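Local coordinates for protein arylsulfatase (Pseudoalteromonas sp. MB47, PDB 7AJ0) that probably removes sulfate groups from the algal polysaccharide fucoidan, as a calcium-binding sulfatase of the alkaline phosphatase clan that assembles into a hexamer, at residues 380-383 against 384-387; 483-486 against 487-491. All coordinates share one frame; numbering follows the deposited sequence.

Contact 1: residues 380-383 against 384-387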
loop_
_atom_site.group_PDB
_atom_site.type_symbol
_atom_site.label_atom_id
_atom_site.label_comp_id
_atom_site.label_asym_id
_atom_site.label_seq_id
_atom_site.Cartn_x
_atom_site.Cartn_y
_atom_site.Cartn_z
ATOM N N ILE A 380 -25.855 26.909 -16.116
ATOM C CA ILE A 380 -26.148 27.100 -17.534
ATOM C C ILE A 380 -27.654 27.056 -17.762
ATOM O O ILE A 380 -28.216 27.875 -18.500
ATOM C CB ILE A 380 -25.420 26.042 -18.382
ATOM C CG1 ILE A 380 -23.906 26.162 -18.195
ATOM C CG2 ILE A 380 -25.794 26.196 -19.852
ATOM C CD1 ILE A 380 -23.119 24.978 -18.733
ATOM N N TYR A 381 -28.327 26.094 -17.129
ATOM C CA TYR A 381 -29.781 26.006 -17.212
ATOM C C TYR A 381 -30.434 27.293 -16.728
ATOM O O TYR A 381 -31.252 27.891 -17.436
ATOM C CB TYR A 381 -30.249 24.801 -16.391
ATOM C CG TYR A 381 -31.735 24.704 -16.144
ATOM C CD1 TYR A 381 -32.337 25.425 -15.121
ATOM C CD2 TYR A 381 -32.530 23.863 -16.906
ATOM C CE1 TYR A 381 -33.688 25.328 -14.881
ATOM C CE2 TYR A 381 -33.883 23.759 -16.674
ATOM C CZ TYR A 381 -34.457 24.493 -15.661
ATOM O OH TYR A 381 -35.808 24.395 -15.426
ATOM N N MET A 382 -30.073 27.741 -15.525
ATOM C CA MET A 382 -30.720 28.916 -14.950
ATOM C C MET A 382 -30.340 30.186 -15.699
ATOM O O MET A 382 -31.158 31.106 -15.814
ATOM C CB MET A 382 -30.355 29.039 -13.472
ATOM C CG MET A 382 -31.373 29.811 -12.647
ATOM S SD MET A 382 -33.005 29.040 -12.652
ATOM C CE MET A 382 -32.703 27.547 -11.710
ATOM N N THR A 383 -29.107 30.262 -16.202
ATOM C CA THR A 383 -28.714 31.388 -17.042
ATOM C C THR A 383 -29.517 31.403 -18.338
ATOM O O THR A 383 -29.971 32.463 -18.785
ATOM C CB THR A 383 -27.212 31.315 -17.331
ATOM O OG1 THR A 383 -26.482 31.347 -16.094
ATOM C CG2 THR A 383 -26.765 32.469 -18.213
ATOM N N SER A 384 -29.712 30.232 -18.948
ATOM C CA SER A 384 -30.519 30.156 -20.161
ATOM C C SER A 384 -31.939 30.650 -19.912
ATOM O O SER A 384 -32.504 31.376 -20.737
ATOM C CB SER A 384 -30.546 28.718 -20.683
ATOM O OG SER A 384 -29.255 28.280 -21.066
ATOM N N LEU A 385 -32.533 30.263 -18.781
ATOM C CA LEU A 385 -33.909 30.661 -18.507
ATOM C C LEU A 385 -34.034 32.170 -18.347
ATOM O O LEU A 385 -35.059 32.750 -18.721
ATOM C CB LEU A 385 -34.425 29.960 -17.253
ATOM C CG LEU A 385 -34.493 28.433 -17.290
ATOM C CD1 LEU A 385 -35.231 27.922 -16.057
ATOM C CD2 LEU A 385 -35.147 27.933 -18.565
ATOM N N ARG A 386 -33.011 32.822 -17.792
ATOM C CA ARG A 386 -33.082 34.269 -17.613
ATOM C C ARG A 386 -32.901 34.996 -18.941
ATOM O O ARG A 386 -33.553 36.017 -19.187
ATOM C CB ARG A 386 -32.037 34.722 -16.593
ATOM C CG ARG A 386 -32.004 36.222 -16.355
ATOM C CD ARG A 386 -30.951 36.894 -17.220
ATOM N NE ARG A 386 -31.006 38.350 -17.123
ATOM C CZ ARG A 386 -30.409 39.066 -16.172
ATOM N NH1 ARG A 386 -29.706 38.465 -15.220
ATOM N NH2 ARG A 386 -30.519 40.387 -16.176
ATOM N N LEU A 387 -32.023 34.489 -19.810
ATOM C CA LEU A 387 -31.843 35.110 -21.118
ATOM C C LEU A 387 -33.136 35.092 -21.925
ATOM O O LEU A 387 -33.372 35.993 -22.737
ATOM C CB LEU A 387 -30.728 34.406 -21.891
ATOM C CG LEU A 387 -29.311 34.605 -21.351
ATOM C CD1 LEU A 387 -28.316 33.739 -22.107
ATOM C CD2 LEU A 387 -28.904 36.074 -21.421
#
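Ile-380 offers its carbonyl oxygen to two groups of Ser-384, one turn further along the same helix. The backbone N of Ser-384 makes the usual helical bond at 2.8 Å, and the hydroxyl OG of Ser-384 also donates to Ile-380 O, at 2.8 Å. The two donors reach this oxygen from opposite faces of its carbonyl plane, the hydroxyl standing 35° out of it. What folds the hydroxyl back onto the preceding turn is a chi1 of -64°, which sets OG beside its own backbone N and anti to the carbonyl carbon. A second bond ties Ser-384 OG to Tyr-263 OH on the central sheet.

At Tyr-381 the carbonyl oxygen receives Leu-385 N. With CG anti to the backbone N (chi1 169°), the phenol ring meets the leucine side chain obliquely: Leu-385 CD1 comes within 3.2 Å of Tyr-381 CE1, and Leu-385 CG sits over one ring face, offset toward the rim. The ring's hydroxyl bonds to the carbonyl of Val-139, which holds its far end. Met-382 adds its sulfur to the same leucine branch, with SD 4.2 Å from Leu-385 CD1, and gives its carbonyl to Arg-386 N.

Thr-383 O accepts Leu-387 N at 3.1 Å, and a weak bond from Arg-386 N converges on the same oxygen. Thr-383 OG1 bonds to the carbonyl of Asp-379 and to Gln-405 N. Arg-386 leads away from this helix, its guanidinium bridging Glu-34 and Asp-404. Successive i to i+4 bonds are those of an alpha-helix, in which serine and threonine hydroxyls commonly bond to the carbonyl one turn back; here it is the buried helix 377-387 of the sulfatase alpha/beta fold, packed among helices 31-48, 141-146 and 406-409.

Contact 2: residues 483-486 against 487-491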
loop_
_atom_site.group_PDB
_atom_site.type_symbol
_atom_site.label_atom_id
_atom_site.label_comp_id
_atom_site.label_asym_id
_atom_site.label_seq_id
_atom_site.Cartn_x
_atom_site.Cartn_y
_atom_site.Cartn_z
ATOM N N GLN A 483 -6.273 21.647 10.078
ATOM C CA GLN A 483 -5.027 22.249 10.543
ATOM C C GLN A 483 -4.970 23.741 10.237
ATOM O O GLN A 483 -4.539 24.538 11.080
ATOM C CB GLN A 483 -3.830 21.537 9.913
ATOM C CG GLN A 483 -2.526 21.774 10.655
ATOM C CD GLN A 483 -1.318 21.265 9.897
ATOM O OE1 GLN A 483 -1.430 20.815 8.757
ATOM N NE2 GLN A 483 -0.151 21.337 10.528
ATOM N N TYR A 484 -5.386 24.139 9.034
ATOM C CA TYR A 484 -5.322 25.532 8.611
ATOM C C TYR A 484 -6.705 26.117 8.355
ATOM O O TYR A 484 -6.821 27.160 7.705
ATOM C CB TYR A 484 -4.469 25.671 7.348
ATOM C CG TYR A 484 -3.084 25.085 7.460
ATOM C CD1 TYR A 484 -2.102 25.714 8.213
ATOM C CD2 TYR A 484 -2.751 23.909 6.802
ATOM C CE1 TYR A 484 -0.828 25.183 8.316
ATOM C CE2 TYR A 484 -1.481 23.369 6.898
ATOM C CZ TYR A 484 -0.524 24.010 7.655
ATOM O OH TYR A 484 0.740 23.474 7.747
ATOM N N PHE A 485 -7.756 25.469 8.857
ATOM C CA PHE A 485 -9.121 25.800 8.463
ATOM C C PHE A 485 -10.072 25.744 9.651
ATOM O O PHE A 485 -11.268 25.481 9.479
ATOM C CB PHE A 485 -9.588 24.848 7.352
ATOM C CG PHE A 485 -10.727 25.374 6.523
ATOM C CD1 PHE A 485 -10.642 26.609 5.904
ATOM C CD2 PHE A 485 -11.871 24.616 6.339
ATOM C CE1 PHE A 485 -11.686 27.087 5.137
ATOM C CE2 PHE A 485 -12.918 25.088 5.569
ATOM C CZ PHE A 485 -12.824 26.323 4.967
ATOM N N GLU A 486 -9.568 25.993 10.862
ATOM C CA GLU A 486 -10.445 26.014 12.026
ATOM C C GLU A 486 -11.446 27.159 11.937
ATOM O O GLU A 486 -12.600 27.019 12.360
ATOM C CB GLU A 486 -9.628 26.130 13.313
ATOM C CG GLU A 486 -8.919 24.851 13.723
ATOM C CD GLU A 486 -8.391 24.908 15.147
ATOM O OE1 GLU A 486 -8.577 25.947 15.819
ATOM O OE2 GLU A 486 -7.793 23.908 15.599
ATOM N N TRP A 487 -11.021 28.304 11.397
ATOM C CA TRP A 487 -11.933 29.432 11.252
ATOM C C TRP A 487 -13.059 29.127 10.270
ATOM O O TRP A 487 -14.155 29.686 10.395
ATOM C CB TRP A 487 -11.165 30.675 10.797
ATOM C CG TRP A 487 -10.382 30.466 9.539
ATOM C CD1 TRP A 487 -9.056 30.163 9.440
ATOM C CD2 TRP A 487 -10.878 30.536 8.198
ATOM N NE1 TRP A 487 -8.694 30.041 8.121
ATOM C CE2 TRP A 487 -9.796 30.264 7.338
ATOM C CE3 TRP A 487 -12.133 30.800 7.641
ATOM C CZ2 TRP A 487 -9.929 30.251 5.952
ATOM C CZ3 TRP A 487 -12.263 30.786 6.265
ATOM C CH2 TRP A 487 -11.166 30.514 5.436
ATOM N N GLY A 488 -12.816 28.247 9.302
ATOM C CA GLY A 488 -13.783 27.999 8.252
ATOM C C GLY A 488 -14.539 26.693 8.370
ATOM O O GLY A 488 -15.625 26.551 7.800
ATOM N N MET A 489 -13.984 25.731 9.105
ATOM C CA MET A 489 -14.617 24.420 9.180
ATOM C C MET A 489 -16.042 24.473 9.717
ATOM O O MET A 489 -16.909 23.782 9.152
ATOM C CB MET A 489 -13.761 23.477 10.035
ATOM C CG MET A 489 -14.135 22.010 9.896
ATOM S SD MET A 489 -13.882 21.366 8.225
ATOM C CE MET A 489 -12.609 20.136 8.529
ATOM N N PRO A 490 -16.359 25.225 10.775
ATOM C CA PRO A 490 -17.766 25.292 11.204
ATOM C C PRO A 490 -18.691 25.857 10.139
ATOM O O PRO A 490 -19.862 25.461 10.080
ATOM C CB PRO A 490 -17.722 26.183 12.458
ATOM C CG PRO A 490 -16.376 26.832 12.452
ATOM C CD PRO A 490 -15.455 25.896 11.727
ATOM N N GLN A 491 -18.205 26.766 9.289
ATOM C CA GLN A 491 -19.050 27.287 8.219
ATOM C C GLN A 491 -19.278 26.235 7.140
ATOM O O GLN A 491 -20.378 26.136 6.586
ATOM C CB GLN A 491 -18.430 28.547 7.618
ATOM C CG GLN A 491 -19.299 29.210 6.556
ATOM C CD GLN A 491 -20.658 29.625 7.089
ATOM O OE1 GLN A 491 -20.767 30.140 8.202
ATOM N NE2 GLN A 491 -21.703 29.391 6.303
HETATM O O HOH W 1 -5.803 29.711 7.496
#
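Two backbone amides, those of Met-489 and Gly-488, converge on the carbonyl oxygen of Phe-485. Met-489 N is 2.8 Å from Phe-485 O and lies nearly along the C=O axis, whereas Gly-488 N, at 3.2 Å, stands far above the carbonyl plane. Beside this turn a water joins Tyr-484 to Trp-487: it donates to Tyr-484 O at 2.8 Å and accepts from Trp-487 NE1 at 3.0 Å, lying at the edge of the indole in its plane. The water thus links the indole N-H to the backbone three residues earlier.

The phenyl ring of Phe-485 is gripped from two directions. Its edge points at the face of the Trp-487 six-membered ring in a T-shaped stack, with centroids 4.8 Å apart and planes at 72°; Phe-485 CE1 makes the nearest approach, 3.5 Å from Trp-487 CH2. In Trp-487, CG is lodged between the backbone N and the carbonyl carbon (chi1 55°), a torsion that brings the indole face to the phenyl edge. One face of the phenyl ring is covered by Gly-488, whose CA makes a CH-pi contact 3.9 Å from the ring centroid. Further out, Met-489 SD lies 4.3 Å from Phe-485 CD2, and Pro-490 CD rests against Glu-486 O.

Around this core Phe-485 stacks on Tyr-437. Ser-184 of a second subunit bonds to Glu-486 OE2, and Gln-188 of that subunit packs on Trp-487. With Phe-485 O taking both the i+3 and i+4 amides, this is a helix-like turn leading into helix 489-505; through Phe-485, Trp-487 and Met-489 it packs on strands 428-434 and 466-469 of the four-stranded antiparallel sheet, and through Glu-486 and Trp-487 it meets the neighbouring chain of the hexamer.

Overall arrangement
Contact 1 comes first along the chain and contact 2 about a hundred residues later, with centres 34 Å apart and nearest atoms about 21 Å apart, so the two do not touch. Residues 380-387 lie on helix 377-387, in the sulfatase domain and beside the large mixed beta-sheet; the side chain of Ile-380 is about 14 Å from the bound calcium ion. Residues 483-491 sit farther from the chain centre, at the entry to helix 489-505 against the smaller four-stranded beta-sheet. Contact 1 meets no other chain of the assembly, whereas contact 2 borders a second subunit, so one belongs to the buried interior and the other to the quaternary interface.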